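Glutathione-independent glyoxalase DJ-1 (Schizosaccharomyces pombe, PDB 4GE0) catalyses the glutathione-independent conversion of methylglyoxal to D-lactate and helps protect the fission yeast cell against reactive oxygen species. Local coordinates at residues Gln97-Phe102 / Lys121-Pro126; Val11-Asp16 / Arg45-Ser50; Asn127-Gly132 / Gly144-Asp149; Lys6-Val11 / Asp68-Gln73. The protein carries 1 engineered substitution. All coordinates share one frame; numbering follows the deposited sequence. Where two conformers were deposited one is given.

Contact 1 of 4, residues Gln97-Phe102 / Lys121-Pro126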
loop_
_atom_site.group_PDB
_atom_site.type_symbol
_atom_site.label_atom_id
_atom_site.label_comp_id
_atom_site.label_asym_id
_atom_site.label_seq_id
_atom_site.Cartn_x
_atom_site.Cartn_y
_atom_site.Cartn_z
ATOM N N GLN A 97 -4.944 -25.949 0.332
ATOM C CA GLN A 97 -6.261 -26.601 0.353
ATOM C C GLN A 97 -7.370 -25.633 -0.025
ATOM O O GLN A 97 -8.241 -25.967 -0.829
ATOM C CB GLN A 97 -6.571 -27.211 1.730
ATOM C CG GLN A 97 -5.701 -28.410 2.127
ATOM C CD GLN A 97 -5.562 -28.619 3.654
ATOM O OE1 GLN A 97 -6.002 -27.798 4.476
ATOM N NE2 GLN A 97 -4.957 -29.717 4.020
ATOM N N VAL A 98 -7.289 -24.421 0.494
ATOM C CA VAL A 98 -8.279 -23.399 0.171
ATOM C C VAL A 98 -8.218 -23.055 -1.311
ATOM O O VAL A 98 -9.243 -22.973 -1.970
ATOM C CB VAL A 98 -8.036 -22.144 1.016
ATOM C CG1 VAL A 98 -8.738 -20.915 0.387
ATOM C CG2 VAL A 98 -8.513 -22.399 2.439
ATOM N N VAL A 99 -7.018 -22.840 -1.836
ATOM C CA VAL A 99 -6.861 -22.552 -3.252
ATOM C C VAL A 99 -7.397 -23.671 -4.151
ATOM O O VAL A 99 -8.130 -23.433 -5.120
ATOM C CB VAL A 99 -5.365 -22.273 -3.545
ATOM C CG1 VAL A 99 -5.077 -22.343 -5.031
ATOM C CG2 VAL A 99 -4.965 -20.926 -2.916
ATOM N N LYS A 100 -7.096 -24.919 -3.798
ATOM C CA LYS A 100 -7.586 -26.052 -4.567
ATOM C C LYS A 100 -9.106 -26.134 -4.546
ATOM O O LYS A 100 -9.743 -26.412 -5.584
ATOM C CB LYS A 100 -6.989 -27.340 -4.011
ATOM C CG LYS A 100 -5.530 -27.497 -4.331
ATOM C CD LYS A 100 -4.992 -28.870 -3.899
ATOM C CE LYS A 100 -5.480 -30.002 -4.805
ATOM N NZ LYS A 100 -4.829 -29.949 -6.156
ATOM N N GLU A 101 -9.688 -25.938 -3.365
ATOM C CA GLU A 101 -11.138 -26.002 -3.209
ATOM C C GLU A 101 -11.821 -24.883 -3.992
ATOM O O GLU A 101 -12.878 -25.099 -4.591
ATOM C CB GLU A 101 -11.524 -25.912 -1.726
ATOM C CG GLU A 101 -13.041 -25.858 -1.467
ATOM C CD GLU A 101 -13.774 -27.126 -1.866
ATOM O OE1 GLU A 101 -13.207 -28.237 -1.718
ATOM O OE2 GLU A 101 -14.950 -27.007 -2.287
ATOM N N PHE A 102 -11.244 -23.692 -3.980
ATOM C CA PHE A 102 -11.885 -22.533 -4.606
ATOM C C PHE A 102 -11.767 -22.545 -6.131
ATOM O O PHE A 102 -12.621 -21.972 -6.808
ATOM C CB PHE A 102 -11.288 -21.225 -4.089
ATOM C CG PHE A 102 -11.869 -20.734 -2.795
ATOM C CD1 PHE A 102 -12.451 -21.597 -1.865
ATOM C CD2 PHE A 102 -11.816 -19.377 -2.499
ATOM C CE1 PHE A 102 -12.973 -21.083 -0.669
ATOM C CE2 PHE A 102 -12.315 -18.876 -1.300
ATOM C CZ PHE A 102 -12.929 -19.734 -0.412
ATOM N N LYS A 121 1.477 -23.484 -8.250
ATOM C CA LYS A 121 2.282 -24.691 -8.426
ATOM C C LYS A 121 2.234 -25.630 -7.214
ATOM O O LYS A 121 1.981 -26.826 -7.352
ATOM C CB LYS A 121 3.724 -24.303 -8.780
ATOM C CG LYS A 121 4.748 -25.427 -8.710
ATOM C CD LYS A 121 5.968 -25.103 -9.573
ATOM C CE LYS A 121 7.275 -25.223 -8.789
ATOM N NZ LYS A 121 8.440 -24.559 -9.471
ATOM N N THR A 122 2.399 -25.088 -6.009
ATOM C CA THR A 122 2.419 -25.949 -4.829
ATOM C C THR A 122 1.062 -26.596 -4.547
ATOM O O THR A 122 1.013 -27.683 -3.959
ATOM C CB THR A 122 2.878 -25.210 -3.572
ATOM O OG1 THR A 122 1.967 -24.132 -3.317
ATOM C CG2 THR A 122 4.309 -24.680 -3.737
ATOM N N SER A 123 -0.009 -25.960 -5.025
ATOM C CA SER A 123 -1.384 -26.446 -4.847
ATOM C C SER A 123 -1.830 -27.355 -5.999
ATOM O O SER A 123 -2.932 -27.905 -5.970
ATOM C CB SER A 123 -2.336 -25.245 -4.730
ATOM O OG SER A 123 -1.944 -24.397 -3.679
ATOM N N GLY A 124 -1.016 -27.414 -7.044
ATOM C CA GLY A 124 -1.316 -28.232 -8.218
ATOM C C GLY A 124 -2.444 -27.719 -9.098
ATOM O O GLY A 124 -3.106 -28.512 -9.775
ATOM N N LEU A 125 -2.638 -26.401 -9.140
ATOM C CA LEU A 125 -3.693 -25.816 -9.984
ATOM C C LEU A 125 -3.427 -26.065 -11.467
ATOM O O LEU A 125 -2.301 -25.895 -11.934
ATOM C CB LEU A 125 -3.822 -24.318 -9.744
ATOM C CG LEU A 125 -4.276 -23.882 -8.371
ATOM C CD1 LEU A 125 -4.529 -22.394 -8.450
ATOM C CD2 LEU A 125 -5.548 -24.624 -7.985
ATOM N N PRO A 126 -4.476 -26.418 -12.226
ATOM C CA PRO A 126 -4.279 -26.798 -13.610
ATOM C C PRO A 126 -4.535 -25.671 -14.607
ATOM O O PRO A 126 -4.722 -25.948 -15.805
ATOM C CB PRO A 126 -5.305 -27.911 -13.802
ATOM C CG PRO A 126 -6.440 -27.488 -12.907
ATOM C CD PRO A 126 -5.816 -26.797 -11.737
#
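Lys100, near the end of helix 93-102, reaches over to the chain leaving helix 118-122 and donates from NZ to Ser123 O at 2.8 Å. This is the polar part of the contact. The lysine chain starts out extended and then folds back through bends at its last two torsions, which lays it round the carbonyl: CG and CD rest against the same Ser123 O, while NZ approaches with a C=O...N angle of 159°, tilted slightly from the carbonyl plane. A charged amine here would probably help to stabilise a carbonyl at the C-terminal end of a helix. The hydroxyl of Ser123 has its own partner, turning back to Thr119 O in the last turn of helix 118-122, and shows Val99 only a van der Waals surface.

The apolar part lies one residue earlier on the helix. Val99 CG1 touches both Ser123 OG, at 4.0 Å, and Leu125 CD1, at 3.5 Å, the latter tight for two methyl groups. With CG1 of Val99 anti to the backbone N (chi1 164°), this branch is the one that meets leucine, and the two side chains cross at about a right angle. Leu125 CD2 also leans on the backbone of the helix, 4.2 Å from Lys100 CA. Both Val99 and Leu125 continue inward onto Met112 of strand 109-112.

Gly124, with positive phi (72°) and its N bonded back to Lys121 O, ends helix 118-122 in a Schellman motif, and helix 93-102 packs against that terminus beside the central sheet of the DJ-1/PfpI fold.

Contact 2 of 4, residues Val11-Asp16 / Arg45-Ser50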
loop_
_atom_site.group_PDB
_atom_site.type_symbol
_atom_site.label_atom_id
_atom_site.label_comp_id
_atom_site.label_asym_id
_atom_site.label_seq_id
_atom_site.Cartn_x
_atom_site.Cartn_y
_atom_site.Cartn_z
ATOM N N VAL A 11 -1.981 -13.205 5.283
ATOM C CA VAL A 11 -0.762 -12.436 5.600
ATOM C C VAL A 11 0.165 -13.314 6.435
ATOM O O VAL A 11 -0.279 -14.208 7.146
ATOM C CB VAL A 11 -1.127 -11.107 6.336
ATOM C CG1 VAL A 11 -1.781 -11.351 7.707
ATOM C CG2 VAL A 11 0.032 -10.135 6.420
ATOM N N ALA A 12 1.458 -13.154 6.217
ATOM C CA ALA A 12 2.467 -13.888 6.967
ATOM C C ALA A 12 3.613 -12.962 7.318
ATOM O O ALA A 12 3.741 -11.868 6.759
ATOM C CB ALA A 12 2.987 -15.074 6.133
ATOM N N ASP A 13 4.503 -13.389 8.203
ATOM C CA ASP A 13 5.711 -12.630 8.375
ATOM C C ASP A 13 6.420 -12.598 7.024
ATOM O O ASP A 13 6.455 -13.599 6.303
ATOM C CB ASP A 13 6.600 -13.229 9.476
ATOM C CG ASP A 13 5.926 -13.188 10.824
ATOM O OD1 ASP A 13 5.638 -12.076 11.280
ATOM O OD2 ASP A 13 5.586 -14.264 11.381
ATOM N N GLY A 14 6.788 -11.400 6.599
ATOM C CA GLY A 14 7.448 -11.230 5.307
ATOM C C GLY A 14 6.488 -10.879 4.182
ATOM O O GLY A 14 6.912 -10.765 3.034
ATOM N N THR A 15 5.206 -10.666 4.482
ATOM C CA THR A 15 4.273 -10.208 3.457
ATOM C C THR A 15 4.564 -8.765 3.061
ATOM O O THR A 15 4.782 -7.898 3.915
ATOM C CB THR A 15 2.814 -10.322 3.924
ATOM O OG1 THR A 15 2.439 -11.705 3.946
ATOM C CG2 THR A 15 1.877 -9.591 2.955
ATOM N N ASP A 16 4.461 -8.492 1.764
ATOM C CA ASP A 16 4.744 -7.157 1.259
ATOM C C ASP A 16 3.657 -6.142 1.640
ATOM O O ASP A 16 2.463 -6.390 1.415
ATOM C CB ASP A 16 4.891 -7.199 -0.252
ATOM C CG ASP A 16 5.218 -5.835 -0.811
ATOM O OD1 ASP A 16 6.366 -5.411 -0.624
ATOM O OD2 ASP A 16 4.297 -5.182 -1.367
ATOM N N ARG A 45 -0.790 -12.382 16.933
ATOM C CA ARG A 45 -1.160 -11.938 15.584
ATOM C C ARG A 45 -0.397 -10.696 15.149
ATOM O O ARG A 45 -0.849 -9.961 14.270
ATOM C CB ARG A 45 -2.671 -11.711 15.474
ATOM C CG ARG A 45 -3.481 -12.914 15.958
ATOM C CD ARG A 45 -4.958 -12.746 15.682
ATOM N NE ARG A 45 -5.447 -11.432 16.104
ATOM C CZ ARG A 45 -5.785 -11.117 17.351
ATOM N NH1 ARG A 45 -5.680 -12.012 18.322
ATOM N NH2 ARG A 45 -6.253 -9.906 17.621
ATOM N N LEU A 46 0.766 -10.484 15.754
ATOM C CA LEU A 46 1.668 -9.415 15.346
ATOM C C LEU A 46 2.548 -9.896 14.210
ATOM O O LEU A 46 3.213 -10.927 14.332
ATOM C CB LEU A 46 2.533 -8.939 16.522
ATOM C CG LEU A 46 3.381 -7.675 16.321
ATOM C CD1 LEU A 46 2.566 -6.497 15.799
ATOM C CD2 LEU A 46 4.059 -7.290 17.627
ATOM N N VAL A 47 2.440 -9.223 13.073
ATOM C CA VAL A 47 3.125 -9.630 11.858
ATOM C C VAL A 47 4.253 -8.665 11.571
ATOM O O VAL A 47 4.060 -7.447 11.641
ATOM C CB VAL A 47 2.153 -9.558 10.665
ATOM C CG1 VAL A 47 2.807 -10.132 9.416
ATOM C CG2 VAL A 47 0.841 -10.264 10.972
ATOM N N LYS A 48 5.441 -9.194 11.280
ATOM C CA LYS A 48 6.565 -8.402 10.798
ATOM C C LYS A 48 6.575 -8.492 9.283
ATOM O O LYS A 48 6.883 -9.531 8.720
ATOM C CB LYS A 48 7.890 -8.917 11.373
ATOM C CG LYS A 48 9.076 -8.103 10.884
ATOM C CD LYS A 48 10.387 -8.563 11.505
ATOM C CE LYS A 48 11.495 -7.537 11.247
ATOM N NZ LYS A 48 12.870 -8.130 11.316
ATOM N N MET A 49 6.158 -7.420 8.621
ATOM C CA MET A 49 5.997 -7.417 7.177
ATOM C C MET A 49 7.345 -7.352 6.459
ATOM O O MET A 49 8.396 -7.190 7.082
ATOM C CB MET A 49 5.108 -6.237 6.766
ATOM C CG MET A 49 3.766 -6.196 7.482
ATOM S SD MET A 49 2.590 -7.471 6.995
ATOM C CE MET A 49 1.869 -6.745 5.524
ATOM N N SER A 50 7.300 -7.531 5.141
ATOM C CA SER A 50 8.525 -7.655 4.346
ATOM C C SER A 50 9.536 -6.537 4.574
ATOM O O SER A 50 10.733 -6.783 4.670
ATOM C CB SER A 50 8.153 -7.733 2.879
ATOM O OG SER A 50 9.291 -8.045 2.106
HETATM O O HOH W 1 5.691 -11.774 13.889
HETATM O O HOH W 2 10.048 -10.800 2.458
HETATM O O HOH W 3 8.667 -6.659 -0.173
#
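With chi1 at -63°, Asp13 holds its carboxylate anti to its own carbonyl carbon, and chi2 of -62° turns OD1 onto the backbone of Lys48. Met49 is bent at chi2 and chi3, which in the conformer described here curls its thioether back, bringing SD to 3.7 Å from Val11 CG2 and laying CE beside Thr15 CG2.

Three backbone N-H groups tie the segments together. Lys48 N gives a nearly straight bond to Asp13 OD1 (2.9 Å, 168°), Gly14 N donates to Lys48 O at 2.8 Å in the carbonyl plane, and Ser50 N meets Thr15 O from well above its plane. Between the first two, Asp13 CA sets a C-H against Lys48 O. Residues Ala12 to Thr15 form a type II turn with Gly14 in its third position, closed further by Ala12 N donating to Thr15 OG1 at 2.9 Å.

Waters bridge the margins: one donates to both Asp13 OD1 and Leu46 O, another links Asp16 OD1 with Ser50 OG. Asp13 OD2 is taken by Tyr38. Asp16 caps helix 17-29 through Glu19 N and forms a salt bridge with Arg29 of the second subunit.

The chemistry implies a turn gripped through backbone groups and one carboxylate, which probably helps to position the start of the helix carrying Glu19, an inferred active-site residue, close to the subunit interface.

Contact 3 of 4, residues Asn127-Gly132 / Gly144-Asp149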
loop_
_atom_site.group_PDB
_atom_site.type_symbol
_atom_site.label_atom_id
_atom_site.label_comp_id
_atom_site.label_asym_id
_atom_site.label_seq_id
_atom_site.Cartn_x
_atom_site.Cartn_y
_atom_site.Cartn_z
ATOM N N ASN A 127 -4.448 -24.423 -14.143
ATOM C CA ASN A 127 -4.508 -23.263 -15.034
ATOM C C ASN A 127 -3.391 -23.347 -16.063
ATOM O O ASN A 127 -2.329 -23.896 -15.776
ATOM C CB ASN A 127 -4.387 -21.953 -14.240
ATOM C CG ASN A 127 -3.217 -21.962 -13.264
ATOM O OD1 ASN A 127 -3.189 -22.741 -12.316
ATOM N ND2 ASN A 127 -2.240 -21.085 -13.499
ATOM N N LYS A 128 -3.629 -22.813 -17.257
ATOM C CA LYS A 128 -2.627 -22.855 -18.319
ATOM C C LYS A 128 -1.661 -21.677 -18.289
ATOM O O LYS A 128 -0.496 -21.805 -18.674
ATOM C CB LYS A 128 -3.304 -22.945 -19.689
ATOM C CG LYS A 128 -4.273 -24.126 -19.824
ATOM C CD LYS A 128 -3.653 -25.423 -19.313
ATOM C CE LYS A 128 -4.722 -26.417 -18.872
ATOM N NZ LYS A 128 -5.554 -26.878 -20.015
ATOM N N GLN A 129 -2.181 -20.510 -17.939
ATOM C CA GLN A 129 -1.391 -19.275 -17.954
ATOM C C GLN A 129 -1.174 -18.749 -16.539
ATOM O O GLN A 129 -1.835 -19.186 -15.598
ATOM C CB GLN A 129 -2.080 -18.216 -18.812
ATOM C CG GLN A 129 -2.329 -18.640 -20.253
ATOM C CD GLN A 129 -3.514 -17.923 -20.856
ATOM O OE1 GLN A 129 -3.430 -17.372 -21.959
ATOM N NE2 GLN A 129 -4.632 -17.917 -20.130
ATOM N N ILE A 130 -0.283 -17.775 -16.390
ATOM C CA ILE A 130 -0.039 -17.178 -15.084
ATOM C C ILE A 130 0.794 -15.926 -15.291
ATOM O O ILE A 130 1.493 -15.790 -16.300
ATOM C CB ILE A 130 0.695 -18.170 -14.146
ATOM C CG1 ILE A 130 0.401 -17.885 -12.670
ATOM C CG2 ILE A 130 2.198 -18.219 -14.448
ATOM C CD1 ILE A 130 0.767 -19.031 -11.747
ATOM N N THR A 131 0.735 -15.004 -14.338
ATOM C CA THR A 131 1.844 -14.067 -14.184
ATOM C C THR A 131 2.294 -13.977 -12.731
ATOM O O THR A 131 1.748 -14.647 -11.833
ATOM C CB THR A 131 1.547 -12.679 -14.801
ATOM O OG1 THR A 131 2.780 -11.965 -14.976
ATOM C CG2 THR A 131 0.592 -11.860 -13.934
ATOM N N GLY A 132 3.303 -13.143 -12.513
ATOM C CA GLY A 132 3.961 -13.022 -11.218
ATOM C C GLY A 132 5.190 -12.149 -11.369
ATOM O O GLY A 132 5.441 -11.579 -12.438
ATOM N N GLY A 144 5.029 -25.658 -15.378
ATOM C CA GLY A 144 4.311 -25.915 -16.629
ATOM C C GLY A 144 3.389 -24.790 -17.085
ATOM O O GLY A 144 2.717 -24.910 -18.114
ATOM N N TYR A 145 3.356 -23.691 -16.331
ATOM C CA TYR A 145 2.518 -22.556 -16.688
ATOM C C TYR A 145 3.152 -21.705 -17.775
ATOM O O TYR A 145 4.376 -21.587 -17.853
ATOM C CB TYR A 145 2.236 -21.696 -15.453
ATOM C CG TYR A 145 1.636 -22.463 -14.312
ATOM C CD1 TYR A 145 0.396 -23.080 -14.445
ATOM C CD2 TYR A 145 2.289 -22.557 -13.094
ATOM C CE1 TYR A 145 -0.166 -23.791 -13.406
ATOM C CE2 TYR A 145 1.709 -23.220 -12.020
ATOM C CZ TYR A 145 0.494 -23.862 -12.201
ATOM O OH TYR A 145 -0.067 -24.568 -11.169
ATOM N N LYS A 146 2.313 -21.127 -18.628
ATOM C CA LYS A 146 2.768 -20.144 -19.599
ATOM C C LYS A 146 2.731 -18.761 -18.951
ATOM O O LYS A 146 1.670 -18.272 -18.580
ATOM C CB LYS A 146 1.872 -20.172 -20.841
ATOM C CG LYS A 146 2.171 -19.079 -21.844
ATOM C CD LYS A 146 1.193 -19.116 -23.006
ATOM C CE LYS A 146 1.214 -17.813 -23.790
ATOM N NZ LYS A 146 2.478 -17.640 -24.564
ATOM N N TYR A 147 3.897 -18.138 -18.819
ATOM C CA TYR A 147 3.999 -16.828 -18.202
ATOM C C TYR A 147 3.597 -15.731 -19.184
ATOM O O TYR A 147 4.094 -15.688 -20.315
ATOM C CB TYR A 147 5.423 -16.603 -17.696
ATOM C CG TYR A 147 5.639 -15.286 -16.979
ATOM C CD1 TYR A 147 5.973 -14.129 -17.686
ATOM C CD2 TYR A 147 5.552 -15.204 -15.588
ATOM C CE1 TYR A 147 6.191 -12.922 -17.026
ATOM C CE2 TYR A 147 5.779 -14.003 -14.923
ATOM C CZ TYR A 147 6.080 -12.869 -15.647
ATOM O OH TYR A 147 6.295 -11.680 -15.005
ATOM N N LEU A 148 2.689 -14.857 -18.751
ATOM C CA LEU A 148 2.324 -13.667 -19.523
ATOM C C LEU A 148 2.918 -12.409 -18.902
ATOM O O LEU A 148 2.746 -12.161 -17.710
ATOM C CB LEU A 148 0.800 -13.541 -19.629
ATOM C CG LEU A 148 0.081 -14.684 -20.368
ATOM C CD1 LEU A 148 -1.422 -14.523 -20.273
ATOM C CD2 LEU A 148 0.509 -14.750 -21.824
ATOM N N ASP A 149 3.638 -11.635 -19.706
ATOM C CA ASP A 149 4.247 -10.394 -19.232
ATOM C C ASP A 149 3.262 -9.242 -19.376
ATOM O O ASP A 149 3.315 -8.474 -20.338
ATOM C CB ASP A 149 5.519 -10.113 -20.038
ATOM C CG ASP A 149 6.282 -8.911 -19.521
ATOM O OD1 ASP A 149 6.003 -8.474 -18.387
ATOM O OD2 ASP A 149 7.197 -8.449 -20.241
HETATM O O HOH W 4 0.582 -23.914 -20.113
#
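This is a short parallel pairing of strands 129-130 and 146-147, the two ends of a beta-alpha-beta unit whose helix is 137-141; it forms a separate two-stranded sheet packed beside the 152-155 edge of the central sheet of the DJ-1/PfpI fold. Gln129 pairs with Lys146 and Ile130 with Tyr147, so the former pair faces one side of the small sheet and the latter the other. Lys146 N donates to Lys128 O at 2.9 Å and Leu148 N to Ile130 O, while the intervening bond, from Ile130 N to Lys146 O at 3.0 Å, is more bent (136°). Water joins Lys128 O to Gly144 O where the pairing begins.

Side chains fill in around this ladder. The Tyr145 ring is held by Asn127, whose backbone O sits at the ring edge, in plane, 3.1 Å from CD1. The Asn127 amide lies 18° from parallel to the ring, with ND2 3.4 Å from Tyr145 CE1. That amide is fixed by ND2 donating to Gln129 O. Ile130 places CD1 over one ring face, offset toward the rim, and presses CG2 on Tyr145 CB at 3.6 Å. Leu148 CD1 rests on the side chain of Gln129.

At the far end segment 127-132 leads to His133, an inferred active-site residue next to Gly132. Here chi1 of -163° swings Thr131 OG1 toward segment 144-149, where it donates to Leu148 O, just beyond the strand, at 2.7 Å, almost in line with the carbonyl bond. Tyr147 OH, which also bonds to Gln162 NE2, donates to Gly132 O at 2.7 Å.

Contact 4 of 4, residues Lys6-Val11 / Asp68-Gln73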
loop_
_atom_site.group_PDB
_atom_site.type_symbol
_atom_site.label_atom_id
_atom_site.label_comp_id
_atom_site.label_asym_id
_atom_site.label_seq_id
_atom_site.Cartn_x
_atom_site.Cartn_y
_atom_site.Cartn_z
ATOM N N LYS A 6 -17.406 -12.043 1.176
ATOM C CA LYS A 6 -16.521 -11.962 2.328
ATOM C C LYS A 6 -15.115 -12.400 1.929
ATOM O O LYS A 6 -14.905 -13.511 1.422
ATOM C CB LYS A 6 -17.047 -12.835 3.467
ATOM C CG LYS A 6 -18.538 -12.649 3.739
ATOM C CD LYS A 6 -19.083 -13.758 4.611
ATOM C CE LYS A 6 -19.294 -15.044 3.830
ATOM N NZ LYS A 6 -19.836 -16.124 4.707
ATOM N N VAL A 7 -14.163 -11.497 2.107
ATOM C CA VAL A 7 -12.813 -11.691 1.602
ATOM C C VAL A 7 -11.863 -12.047 2.728
ATOM O O VAL A 7 -11.916 -11.465 3.829
ATOM C CB VAL A 7 -12.335 -10.402 0.912
ATOM C CG1 VAL A 7 -10.951 -10.568 0.329
ATOM C CG2 VAL A 7 -13.360 -9.982 -0.174
ATOM N N CYS A 8 -10.952 -12.974 2.427
ATOM C CA CYS A 8 -9.790 -13.285 3.268
ATOM C C CYS A 8 -8.519 -12.819 2.569
ATOM O O CYS A 8 -8.174 -13.320 1.493
ATOM C CB CYS A 8 -9.699 -14.794 3.520
ATOM S SG CYS A 8 -8.140 -15.280 4.337
ATOM N N LEU A 9 -7.809 -11.897 3.219
ATOM C CA LEU A 9 -6.487 -11.494 2.792
ATOM C C LEU A 9 -5.459 -12.179 3.675
ATOM O O LEU A 9 -5.314 -11.843 4.862
ATOM C CB LEU A 9 -6.390 -9.960 2.866
ATOM C CG LEU A 9 -5.090 -9.309 2.414
ATOM C CD1 LEU A 9 -4.478 -9.845 1.146
ATOM C CD2 LEU A 9 -5.228 -7.812 2.360
ATOM N N PHE A 10 -4.851 -13.236 3.143
ATOM C CA PHE A 10 -3.832 -13.937 3.922
ATOM C C PHE A 10 -2.638 -13.023 4.146
ATOM O O PHE A 10 -2.289 -12.202 3.295
ATOM C CB PHE A 10 -3.371 -15.219 3.210
ATOM C CG PHE A 10 -4.353 -16.360 3.322
ATOM C CD1 PHE A 10 -4.607 -16.923 4.561
ATOM C CD2 PHE A 10 -4.959 -16.911 2.194
ATOM C CE1 PHE A 10 -5.441 -17.998 4.687
ATOM C CE2 PHE A 10 -5.795 -18.005 2.308
ATOM C CZ PHE A 10 -6.034 -18.559 3.549
ATOM N N VAL A 11 -1.981 -13.205 5.283
ATOM C CA VAL A 11 -0.762 -12.436 5.600
ATOM C C VAL A 11 0.165 -13.314 6.435
ATOM O O VAL A 11 -0.279 -14.208 7.146
ATOM C CB VAL A 11 -1.127 -11.107 6.336
ATOM C CG1 VAL A 11 -1.781 -11.351 7.707
ATOM C CG2 VAL A 11 0.032 -10.135 6.420
ATOM N N ASP A 68 -12.802 -26.710 4.392
ATOM C CA ASP A 68 -14.251 -26.685 4.216
ATOM C C ASP A 68 -14.868 -25.603 5.109
ATOM O O ASP A 68 -15.751 -24.863 4.655
ATOM C CB ASP A 68 -14.879 -28.036 4.542
ATOM C CG ASP A 68 -14.706 -29.075 3.425
ATOM O OD1 ASP A 68 -14.307 -28.708 2.298
ATOM O OD2 ASP A 68 -14.965 -30.257 3.702
ATOM N N ASP A 69 -14.372 -25.456 6.346
ATOM C CA ASP A 69 -14.895 -24.382 7.198
ATOM C C ASP A 69 -14.530 -22.995 6.685
ATOM O O ASP A 69 -15.348 -22.071 6.749
ATOM C CB ASP A 69 -14.511 -24.548 8.682
ATOM C CG ASP A 69 -15.482 -23.817 9.609
ATOM O OD1 ASP A 69 -16.622 -24.259 9.705
ATOM O OD2 ASP A 69 -15.114 -22.785 10.194
ATOM N N PHE A 70 -13.316 -22.855 6.148
ATOM C CA PHE A 70 -12.931 -21.629 5.484
ATOM C C PHE A 70 -13.885 -21.293 4.344
ATOM O O PHE A 70 -14.314 -20.144 4.235
ATOM C CB PHE A 70 -11.493 -21.782 4.966
ATOM C CG PHE A 70 -10.931 -20.538 4.330
ATOM C CD1 PHE A 70 -11.245 -20.195 3.014
ATOM C CD2 PHE A 70 -10.088 -19.695 5.052
ATOM C CE1 PHE A 70 -10.696 -19.045 2.436
ATOM C CE2 PHE A 70 -9.505 -18.566 4.461
ATOM C CZ PHE A 70 -9.809 -18.255 3.150
ATOM N N ALA A 71 -14.247 -22.288 3.534
ATOM C CA ALA A 71 -15.164 -22.053 2.404
ATOM C C ALA A 71 -16.561 -21.641 2.860
ATOM O O ALA A 71 -17.305 -20.993 2.112
ATOM C CB ALA A 71 -15.228 -23.305 1.492
ATOM N N LYS A 72 -16.928 -22.001 4.092
ATOM C CA LYS A 72 -18.204 -21.572 4.682
ATOM C C LYS A 72 -18.166 -20.094 5.106
ATOM O O LYS A 72 -19.208 -19.470 5.296
ATOM C CB LYS A 72 -18.558 -22.438 5.882
ATOM C CG LYS A 72 -18.960 -23.877 5.523
ATOM C CD LYS A 72 -19.208 -24.730 6.761
ATOM C CE LYS A 72 -19.429 -26.183 6.420
ATOM N NZ LYS A 72 -19.634 -26.911 7.698
ATOM N N GLN A 73 -16.961 -19.563 5.294
ATOM C CA GLN A 73 -16.765 -18.208 5.815
ATOM C C GLN A 73 -16.407 -17.162 4.771
ATOM O O GLN A 73 -16.720 -15.988 4.959
ATOM C CB GLN A 73 -15.693 -18.213 6.905
ATOM C CG GLN A 73 -16.114 -19.042 8.122
ATOM C CD GLN A 73 -15.114 -18.918 9.264
ATOM O OE1 GLN A 73 -14.809 -17.813 9.686
ATOM N NE2 GLN A 73 -14.631 -20.045 9.789
#
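Gln73, whose backbone O faces Lys6, is held by its side chain in the last turn of helix 67-73: NE2 donates to Asp69 OD2 at 2.8 Å from above the carboxylate plane, and OE1 is taken by Arg59. The aliphatic chain of Lys6 runs past Gln73 O, and in the conformer described here Lys6 NZ stands 3.1 Å from that oxygen. Lys6 NZ also makes a weak hydrogen bond of 3.5 Å to Lys72 O, so the amine sits among the carbonyls of the last turn, where its charge would probably be favourable.

On strand 7-12 itself the contact turns apolar. This is a central strand of the parallel part of the DJ-1/PfpI sheet, and helix 67-73 packs over it through Phe70. With CG anti to the backbone N (chi1 -176°), Phe70 reaches Cys8, whose CB lies 3.5 Å from Phe70 CZ and whose SG sits at the Phe70 ring edge, a sulfur-aromatic contact. The same SG lies over the centre of the Phe10 ring, 3.7 Å above its plane. Phe10 comes at Phe70 from the opposite direction; the planes are only 12° apart but slid, with centroids 5.5 Å apart, and Phe10 CZ touches Phe70 CE2 at 3.6 Å.

Overall arrangement
Contacts 2 and 4 share Val11 on strand 7-12: contact 4 packs helix 67-73 on the strand, and contact 2 braces the turn that leaves it, with centres 18 Å apart. Contact 1 joins contact 4 where Val98 CG1 and Phe70 CE1 meet at 3.4 Å, and joins contact 3 through Tyr145 OH and Leu125 O, 2.7 Å apart, a probable hydrogen bond. Contacts 2 and 3 do not touch, their nearest atoms being about 12 Å apart, yet both border the inferred active site: Asp16 of contact 2 has its side chain about 3 Å from that of Glu19, and Gly132 of contact 3 immediately precedes His133. Contact 1 lies away from these residues.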